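Local coordinates for protein aminotransferase, class I (Staphylococcus aureus, PDB 2O1B) that probably catalyses pyridoxal-phosphate-dependent transfer of amino groups between amino acids and 2-oxo acids, as a class I aminotransferase, at residues Asp220-Asn232 with Phe330-Glu342. Numbering follows the deposited sequence.
With PLP (pyridoxal-5'-phosphate), chain B.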
ATOM      1  N   ASP A 220       5.808  15.152   9.698  1.00 24.53           N
ATOM      2  CA  ASP A 220       5.354  15.031   8.305  1.00 23.98           C
ATOM      3  C   ASP A 220       5.954  16.166   7.476  1.00 23.90           C
ATOM      4  O   ASP A 220       5.502  17.311   7.531  1.00 24.01           O
ATOM      5  CB  ASP A 220       3.822  15.084   8.281  1.00 24.39           C
ATOM      6  CG  ASP A 220       3.213  14.861   6.902  1.00 24.48           C
ATOM      7  OD1 ASP A 220       1.950  14.742   6.845  1.00 24.40           O
ATOM      8  OD2 ASP A 220       3.957  14.800   5.887  1.00 25.42           O
ATOM      9  N   PHE A 221       6.973  15.827   6.698  1.00 24.03           N
ATOM     10  CA  PHE A 221       7.829  16.796   6.006  1.00 23.59           C
ATOM     11  C   PHE A 221       7.500  16.880   4.511  1.00 23.74           C
ATOM     12  O   PHE A 221       8.373  17.178   3.683  1.00 23.00           O
ATOM     13  CB  PHE A 221       9.280  16.348   6.191  1.00 23.47           C
ATOM     14  CG  PHE A 221      10.297  17.467   6.225  1.00 23.84           C
ATOM     15  CD1 PHE A 221       9.938  18.771   6.523  1.00 25.38           C
ATOM     16  CD2 PHE A 221      11.638  17.182   5.971  1.00 24.62           C
ATOM     17  CE1 PHE A 221      10.898  19.783   6.561  1.00 23.90           C
ATOM     18  CE2 PHE A 221      12.605  18.185   6.002  1.00 26.22           C
ATOM     19  CZ  PHE A 221      12.228  19.491   6.301  1.00 24.97           C
ATOM     20  N   ALA A 222       6.236  16.624   4.178  1.00 24.30           N
ATOM     21  CA  ALA A 222       5.738  16.667   2.787  1.00 24.14           C
ATOM     22  C   ALA A 222       6.110  17.933   2.027  1.00 24.76           C
ATOM     23  O   ALA A 222       6.350  17.884   0.804  1.00 25.00           O
ATOM     24  CB  ALA A 222       4.235  16.483   2.771  1.00 24.58           C
ATOM     25  N   TYR A 223       6.155  19.065   2.740  1.00 25.00           N
ATOM     26  CA  TYR A 223       6.479  20.356   2.124  1.00 24.99           C
ATOM     27  C   TYR A 223       7.867  20.867   2.459  1.00 24.31           C
ATOM     28  O   TYR A 223       8.127  22.063   2.380  1.00 24.57           O
ATOM     29  CB  TYR A 223       5.400  21.397   2.437  1.00 25.42           C
ATOM     30  CG  TYR A 223       4.118  21.101   1.695  1.00 26.17           C
ATOM     31  CD1 TYR A 223       2.997  20.624   2.368  1.00 25.90           C
ATOM     32  CD2 TYR A 223       4.049  21.251   0.306  1.00 26.61           C
ATOM     33  CE1 TYR A 223       1.824  20.333   1.679  1.00 27.12           C
ATOM     34  CE2 TYR A 223       2.885  20.966  -0.389  1.00 26.89           C
ATOM     35  CZ  TYR A 223       1.782  20.508   0.301  1.00 26.08           C
ATOM     36  OH  TYR A 223       0.625  20.223  -0.394  1.00 27.90           O
ATOM     37  N   GLY A 224       8.754  19.944   2.821  1.00 23.67           N
ATOM     38  CA  GLY A 224      10.142  20.252   3.119  1.00 23.17           C
ATOM     39  C   GLY A 224      10.836  21.138   2.104  1.00 22.87           C
ATOM     40  O   GLY A 224      11.600  22.030   2.493  1.00 23.18           O
ATOM     41  N   ALA A 225      10.542  20.930   0.821  1.00 23.03           N
ATOM     42  CA  ALA A 225      11.188  21.677  -0.282  1.00 23.27           C
ATOM     43  C   ALA A 225      10.754  23.144  -0.388  1.00 23.33           C
ATOM     44  O   ALA A 225      11.463  23.975  -0.975  1.00 23.77           O
ATOM     45  CB  ALA A 225      10.914  20.977  -1.606  1.00 23.29           C
ATOM     46  N   PHE A 226       9.576  23.444   0.160  1.00 23.61           N
ATOM     47  CA  PHE A 226       8.911  24.730  -0.017  1.00 23.17           C
ATOM     48  C   PHE A 226       9.085  25.571   1.265  1.00 23.70           C
ATOM     49  O   PHE A 226       8.282  25.495   2.195  1.00 22.52           O
ATOM     50  CB  PHE A 226       7.427  24.492  -0.387  1.00 24.08           C
ATOM     51  CG  PHE A 226       7.231  23.591  -1.608  1.00 23.74           C
ATOM     52  CD1 PHE A 226       7.048  24.137  -2.876  1.00 24.66           C
ATOM     53  CD2 PHE A 226       7.251  22.193  -1.482  1.00 24.74           C
ATOM     54  CE1 PHE A 226       6.880  23.311  -3.997  1.00 23.32           C
ATOM     55  CE2 PHE A 226       7.094  21.368  -2.588  1.00 22.95           C
ATOM     56  CZ  PHE A 226       6.910  21.935  -3.860  1.00 24.26           C
ATOM     57  N   GLY A 227      10.173  26.347   1.309  1.00 23.50           N
ATOM     58  CA  GLY A 227      10.491  27.194   2.460  1.00 23.76           C
ATOM     59  C   GLY A 227      10.820  28.542   1.881  1.00 24.26           C
ATOM     60  O   GLY A 227      11.788  28.668   1.126  1.00 24.21           O
ATOM     61  N   PHE A 228       9.991  29.537   2.179  1.00 24.34           N
ATOM     62  CA  PHE A 228      10.006  30.770   1.388  1.00 24.92           C
ATOM     63  C   PHE A 228      11.044  31.789   1.827  1.00 25.25           C
ATOM     64  O   PHE A 228      11.763  32.326   0.996  1.00 25.01           O
ATOM     65  CB  PHE A 228       8.603  31.387   1.293  1.00 25.19           C
ATOM     66  CG  PHE A 228       7.597  30.486   0.617  1.00 25.39           C
ATOM     67  CD1 PHE A 228       6.295  30.415   1.066  1.00 26.20           C
ATOM     68  CD2 PHE A 228       7.979  29.684  -0.462  1.00 26.15           C
ATOM     69  CE1 PHE A 228       5.370  29.569   0.433  1.00 26.38           C
ATOM     70  CE2 PHE A 228       7.068  28.825  -1.094  1.00 27.23           C
ATOM     71  CZ  PHE A 228       5.770  28.773  -0.652  1.00 24.81           C
ATOM     72  N   ASP A 229      11.135  32.034   3.127  1.00 25.25           N
ATOM     73  CA  ASP A 229      12.094  33.007   3.643  1.00 26.37           C
ATOM     74  C   ASP A 229      13.285  32.359   4.361  1.00 26.67           C
ATOM     75  O   ASP A 229      14.159  33.053   4.879  1.00 26.58           O
ATOM     76  CB  ASP A 229      11.400  34.004   4.569  1.00 26.47           C
ATOM     77  CG  ASP A 229      12.200  35.292   4.750  1.00 27.65           C
ATOM     78  OD1 ASP A 229      12.222  35.815   5.888  1.00 28.48           O
ATOM     79  OD2 ASP A 229      12.802  35.789   3.761  1.00 29.48           O
ATOM     80  N   ALA A 230      13.302  31.027   4.381  1.00 26.52           N
ATOM     81  CA  ALA A 230      14.302  30.245   5.097  1.00 26.42           C
ATOM     82  C   ALA A 230      14.066  28.776   4.754  1.00 26.30           C
ATOM     83  O   ALA A 230      12.916  28.342   4.630  1.00 25.64           O
ATOM     84  CB  ALA A 230      14.174  30.467   6.603  1.00 26.45           C
ATOM     85  N   LYS A 231      15.155  28.029   4.573  1.00 26.12           N
ATOM     86  CA  LYS A 231      15.082  26.590   4.305  1.00 25.57           C
ATOM     87  C   LYS A 231      14.454  25.921   5.514  1.00 24.84           C
ATOM     88  O   LYS A 231      14.854  26.181   6.635  1.00 25.00           O
ATOM     89  CB  LYS A 231      16.480  26.016   4.064  1.00 25.99           C
ATOM     90  CG  LYS A 231      16.516  24.496   3.889  1.00 26.40           C
ATOM     91  CD  LYS A 231      17.759  24.041   3.108  1.00 29.14           C
ATOM     92  CE  LYS A 231      17.707  22.541   2.784  1.00 28.70           C
ATOM     93  NZ  LYS A 231      16.498  22.165   1.950  1.00 31.57           N
ATOM     94  N   ASN A 232      13.463  25.074   5.289  1.00 24.25           N
ATOM     95  CA  ASN A 232      12.808  24.370   6.392  1.00 24.05           C
ATOM     96  C   ASN A 232      13.772  23.404   7.061  1.00 23.98           C
ATOM     97  O   ASN A 232      14.482  22.677   6.368  1.00 23.92           O
ATOM     98  CB  ASN A 232      11.595  23.588   5.891  1.00 24.04           C
ATOM     99  CG  ASN A 232      10.528  24.480   5.300  1.00 23.97           C
ATOM    100  OD1 ASN A 232      10.017  25.397   5.958  1.00 21.51           O
ATOM    101  ND2 ASN A 232      10.166  24.204   4.059  1.00 22.81           N
ATOM    102  N   PHE A 330      -5.843  37.330   5.842  1.00 23.71           N
ATOM    103  CA  PHE A 330      -5.268  36.001   5.659  1.00 23.51           C
ATOM    104  C   PHE A 330      -4.115  35.790   6.647  1.00 23.42           C
ATOM    105  O   PHE A 330      -3.640  36.741   7.285  1.00 23.60           O
ATOM    106  CB  PHE A 330      -4.782  35.832   4.208  1.00 23.58           C
ATOM    107  CG  PHE A 330      -3.726  36.836   3.796  1.00 23.48           C
ATOM    108  CD1 PHE A 330      -2.377  36.548   3.947  1.00 24.33           C
ATOM    109  CD2 PHE A 330      -4.088  38.074   3.267  1.00 23.39           C
ATOM    110  CE1 PHE A 330      -1.395  37.482   3.576  1.00 24.02           C
ATOM    111  CE2 PHE A 330      -3.124  39.002   2.895  1.00 23.21           C
ATOM    112  CZ  PHE A 330      -1.780  38.710   3.045  1.00 24.01           C
ATOM    113  N   VAL A 331      -3.673  34.546   6.774  1.00 22.73           N
ATOM    114  CA  VAL A 331      -2.451  34.238   7.503  1.00 22.58           C
ATOM    115  C   VAL A 331      -1.339  34.073   6.463  1.00 22.48           C
ATOM    116  O   VAL A 331      -1.418  33.211   5.584  1.00 22.48           O
ATOM    117  CB  VAL A 331      -2.628  32.995   8.409  1.00 22.35           C
ATOM    118  CG1 VAL A 331      -1.304  32.538   9.002  1.00 21.80           C
ATOM    119  CG2 VAL A 331      -3.631  33.304   9.517  1.00 21.86           C
ATOM    120  N   HIS A 332      -0.335  34.944   6.541  1.00 22.72           N
ATOM    121  CA  HIS A 332       0.821  34.906   5.639  1.00 23.00           C
ATOM    122  C   HIS A 332       1.433  33.499   5.633  1.00 23.15           C
ATOM    123  O   HIS A 332       1.675  32.915   6.697  1.00 23.31           O
ATOM    124  CB  HIS A 332       1.845  35.978   6.070  1.00 23.12           C
ATOM    125  CG  HIS A 332       3.125  35.967   5.292  1.00 23.03           C
ATOM    126  ND1 HIS A 332       4.347  35.727   5.883  1.00 24.33           N
ATOM    127  CD2 HIS A 332       3.378  36.188   3.980  1.00 22.79           C
ATOM    128  CE1 HIS A 332       5.296  35.790   4.965  1.00 24.49           C
ATOM    129  NE2 HIS A 332       4.734  36.067   3.801  1.00 23.69           N
ATOM    130  N   ALA A 333       1.649  32.959   4.428  1.00 22.86           N
ATOM    131  CA  ALA A 333       2.216  31.631   4.237  1.00 22.89           C
ATOM    132  C   ALA A 333       3.737  31.685   4.280  1.00 23.23           C
ATOM    133  O   ALA A 333       4.352  32.519   3.620  1.00 22.37           O
ATOM    134  CB  ALA A 333       1.779  31.061   2.898  1.00 22.97           C
ATOM    135  N   LYS A 334       4.344  30.780   5.039  1.00 23.16           N
ATOM    136  CA  LYS A 334       5.807  30.785   5.184  1.00 23.76           C
ATOM    137  C   LYS A 334       6.447  29.633   4.418  1.00 23.74           C
ATOM    138  O   LYS A 334       7.642  29.645   4.128  1.00 23.34           O
ATOM    139  CB  LYS A 334       6.192  30.712   6.656  1.00 23.72           C
ATOM    140  CG  LYS A 334       5.567  31.801   7.542  1.00 25.50           C
ATOM    141  CD  LYS A 334       6.096  31.681   8.959  1.00 27.15           C
ATOM    142  CE  LYS A 334       5.181  32.335   9.967  1.00 29.04           C
ATOM    143  NZ  LYS A 334       5.720  32.017  11.310  1.00 31.84           N
ATOM    144  N   GLY A 335       5.628  28.637   4.112  1.00 24.18           N
ATOM    145  CA  GLY A 335       6.021  27.506   3.281  1.00 24.61           C
ATOM    146  C   GLY A 335       4.810  26.747   2.764  1.00 25.01           C
ATOM    147  O   GLY A 335       3.660  27.127   3.023  1.00 24.99           O
ATOM    148  N   GLY A 336       5.063  25.672   2.020  1.00 25.12           N
ATOM    149  CA  GLY A 336       3.981  24.901   1.419  1.00 25.24           C
ATOM    150  C   GLY A 336       3.475  25.566   0.158  1.00 25.94           C
ATOM    151  O   GLY A 336       4.159  26.398  -0.423  1.00 25.95           O
ATOM    152  N   ILE A 337       2.269  25.203  -0.265  1.00 25.92           N
ATOM    153  CA  ILE A 337       1.745  25.667  -1.542  1.00 26.22           C
ATOM    154  C   ILE A 337       0.372  26.372  -1.417  1.00 25.88           C
ATOM    155  O   ILE A 337      -0.306  26.575  -2.418  1.00 25.54           O
ATOM    156  CB  ILE A 337       1.678  24.497  -2.574  1.00 26.65           C
ATOM    157  CG1 ILE A 337       0.714  23.400  -2.100  1.00 26.33           C
ATOM    158  CG2 ILE A 337       3.098  23.919  -2.852  1.00 26.83           C
ATOM    159  CD1 ILE A 337       0.407  22.366  -3.151  1.00 27.02           C
ATOM    160  N   TYR A 338      -0.017  26.747  -0.194  1.00 25.80           N
ATOM    161  CA  TYR A 338      -1.350  27.315   0.058  1.00 25.59           C
ATOM    162  C   TYR A 338      -1.337  28.700   0.713  1.00 25.53           C
ATOM    163  O   TYR A 338      -0.324  29.123   1.289  1.00 25.86           O
ATOM    164  CB  TYR A 338      -2.192  26.378   0.935  1.00 25.64           C
ATOM    165  CG  TYR A 338      -2.054  24.902   0.641  1.00 26.09           C
ATOM    166  CD1 TYR A 338      -2.838  24.286  -0.336  1.00 25.76           C
ATOM    167  CD2 TYR A 338      -1.157  24.113   1.362  1.00 26.55           C
ATOM    168  CE1 TYR A 338      -2.721  22.920  -0.602  1.00 25.71           C
ATOM    169  CE2 TYR A 338      -1.033  22.750   1.103  1.00 26.35           C
ATOM    170  CZ  TYR A 338      -1.823  22.159   0.124  1.00 26.52           C
ATOM    171  OH  TYR A 338      -1.704  20.806  -0.133  1.00 27.99           O
ATOM    172  N   VAL A 339      -2.471  29.402   0.629  1.00 25.09           N
ATOM    173  CA  VAL A 339      -2.744  30.519   1.546  1.00 24.44           C
ATOM    174  C   VAL A 339      -3.979  30.195   2.411  1.00 23.67           C
ATOM    175  O   VAL A 339      -4.964  29.652   1.919  1.00 23.85           O
ATOM    176  CB  VAL A 339      -2.841  31.889   0.812  1.00 25.13           C
ATOM    177  CG1 VAL A 339      -3.061  33.048   1.802  1.00 25.10           C
ATOM    178  CG2 VAL A 339      -1.570  32.155   0.005  1.00 23.94           C
ATOM    179  N   TRP A 340      -3.874  30.491   3.704  1.00 22.59           N
ATOM    180  CA  TRP A 340      -4.897  30.207   4.723  1.00 22.10           C
ATOM    181  C   TRP A 340      -5.657  31.517   4.890  1.00 22.15           C
ATOM    182  O   TRP A 340      -5.119  32.486   5.432  1.00 21.54           O
ATOM    183  CB  TRP A 340      -4.170  29.773   6.009  1.00 21.13           C
ATOM    184  CG  TRP A 340      -4.940  29.271   7.215  1.00 20.61           C
ATOM    185  CD1 TRP A 340      -4.799  29.713   8.500  1.00 19.77           C
ATOM    186  CD2 TRP A 340      -5.883  28.189   7.270  1.00 19.52           C
ATOM    187  NE1 TRP A 340      -5.604  28.995   9.351  1.00 18.72           N
ATOM    188  CE2 TRP A 340      -6.276  28.046   8.625  1.00 20.87           C
ATOM    189  CE3 TRP A 340      -6.425  27.318   6.313  1.00 19.06           C
ATOM    190  CZ2 TRP A 340      -7.214  27.097   9.036  1.00 19.86           C
ATOM    191  CZ3 TRP A 340      -7.363  26.364   6.726  1.00 19.53           C
ATOM    192  CH2 TRP A 340      -7.748  26.262   8.072  1.00 19.33           C
ATOM    193  N   LEU A 341      -6.897  31.543   4.377  1.00 22.39           N
ATOM    194  CA  LEU A 341      -7.720  32.756   4.264  1.00 22.37           C
ATOM    195  C   LEU A 341      -8.854  32.732   5.280  1.00 22.41           C
ATOM    196  O   LEU A 341      -9.536  31.723   5.416  1.00 22.08           O
ATOM    197  CB  LEU A 341      -8.349  32.811   2.860  1.00 22.55           C
ATOM    198  CG  LEU A 341      -8.782  34.066   2.080  1.00 23.34           C
ATOM    199  CD1 LEU A 341     -10.165  33.832   1.491  1.00 21.50           C
ATOM    200  CD2 LEU A 341      -8.760  35.381   2.854  1.00 23.94           C
ATOM    201  N   GLU A 342      -9.069  33.847   5.976  1.00 22.72           N
ATOM    202  CA  GLU A 342     -10.244  33.994   6.844  1.00 22.58           C
ATOM    203  C   GLU A 342     -11.536  33.986   6.036  1.00 22.24           C
ATOM    204  O   GLU A 342     -11.598  34.554   4.939  1.00 21.67           O
ATOM    205  CB  GLU A 342     -10.174  35.302   7.645  1.00 22.81           C
ATOM    206  CG  GLU A 342      -9.033  35.366   8.654  1.00 23.21           C
ATOM    207  CD  GLU A 342      -9.266  36.392   9.764  1.00 24.00           C
ATOM    208  OE1 GLU A 342     -10.431  36.644  10.135  1.00 25.52           O
ATOM    209  OE2 GLU A 342      -8.270  36.949  10.263  1.00 26.03           O
TER
HETATM  210  N1  PLP B 400       1.159  15.002   4.454  1.00 16.80           N
HETATM  211  C2  PLP B 400       0.894  16.290   4.024  1.00 18.21           C
HETATM  212  C2A PLP B 400       0.997  17.427   5.003  1.00 17.70           C
HETATM  213  C3  PLP B 400       0.573  16.496   2.681  1.00 17.69           C
HETATM  214  O3  PLP B 400       0.308  17.748   2.207  1.00 20.28           O
HETATM  215  C4  PLP B 400       0.514  15.411   1.796  1.00 18.49           C
HETATM  216  C4A PLP B 400       0.720  15.696   0.338  1.00 17.73           C
HETATM  217  C5  PLP B 400       0.767  14.113   2.250  1.00 18.05           C
HETATM  218  C6  PLP B 400       1.089  13.917   3.592  1.00 18.26           C
HETATM  219  C5A PLP B 400       0.681  12.912   1.317  1.00 19.43           C
HETATM  220  O4P PLP B 400       1.777  12.833   0.426  1.00 21.63           O
HETATM  221  P   PLP B 400       1.974  11.544  -0.528  1.00 20.36           P
HETATM  222  O1P PLP B 400       1.647  11.930  -1.962  1.00 18.00           O
HETATM  223  O2P PLP B 400       1.043  10.471  -0.031  1.00 18.93           O
HETATM  224  O3P PLP B 400       3.415  11.130  -0.423  1.00 19.72           O
HETATM  225  O   HOH W   1       9.548  31.219   5.007  1.00 24.48           O
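Gly336 N donates to Phe226 O at 3.2 Å, and Phe228 N to Lys334 O at 3.1 Å; these bonds flank the single beta bridge between Gly227 and Gly335, an example of how a few backbone bonds can join a cofactor-binding loop to a hairpin far off in the sequence. Phe226 O is gripped twice, because the amide ND2 of Asn232 reaches it from the opposite face of the carbonyl plane; the same ND2 also holds Gly224 O. A water adds a further link between Asp229 N and Lys334 O.

Aromatic packing flanks the bridge. Ile337 CG2 sits over one face of the Phe226 ring, 4.1 Å from its centroid, while Gly335 CA makes a second CH-pi contact on the Phe228 ring. With CG anti to the carbonyl carbon (chi1 -71°), Tyr223 lays its ring beside Gly336 CA and crosses Ile337 at about a right angle.

Polar groups meet nearest the cofactor. The hydroxyls of Tyr223 and Tyr338 are modelled 2.4 Å apart, OH to OH, a hydrogen bond so short that its exact length is doubtful, and their ring planes stand at 83°. Tyr223 OH also bonds Lys253 NZ, and Asp220 OD1 lies 2.5 Å from the pyridine N1 of PLP, consistent with the Asp-pyridine pairing of fold type I aminotransferases.

The 220-232 loop leaves strand 216-220 of the large mixed sheet; the 330-342 hairpin belongs to the small antiparallel sheet, with helix 302-325 alongside, its Arg316 touching Phe228.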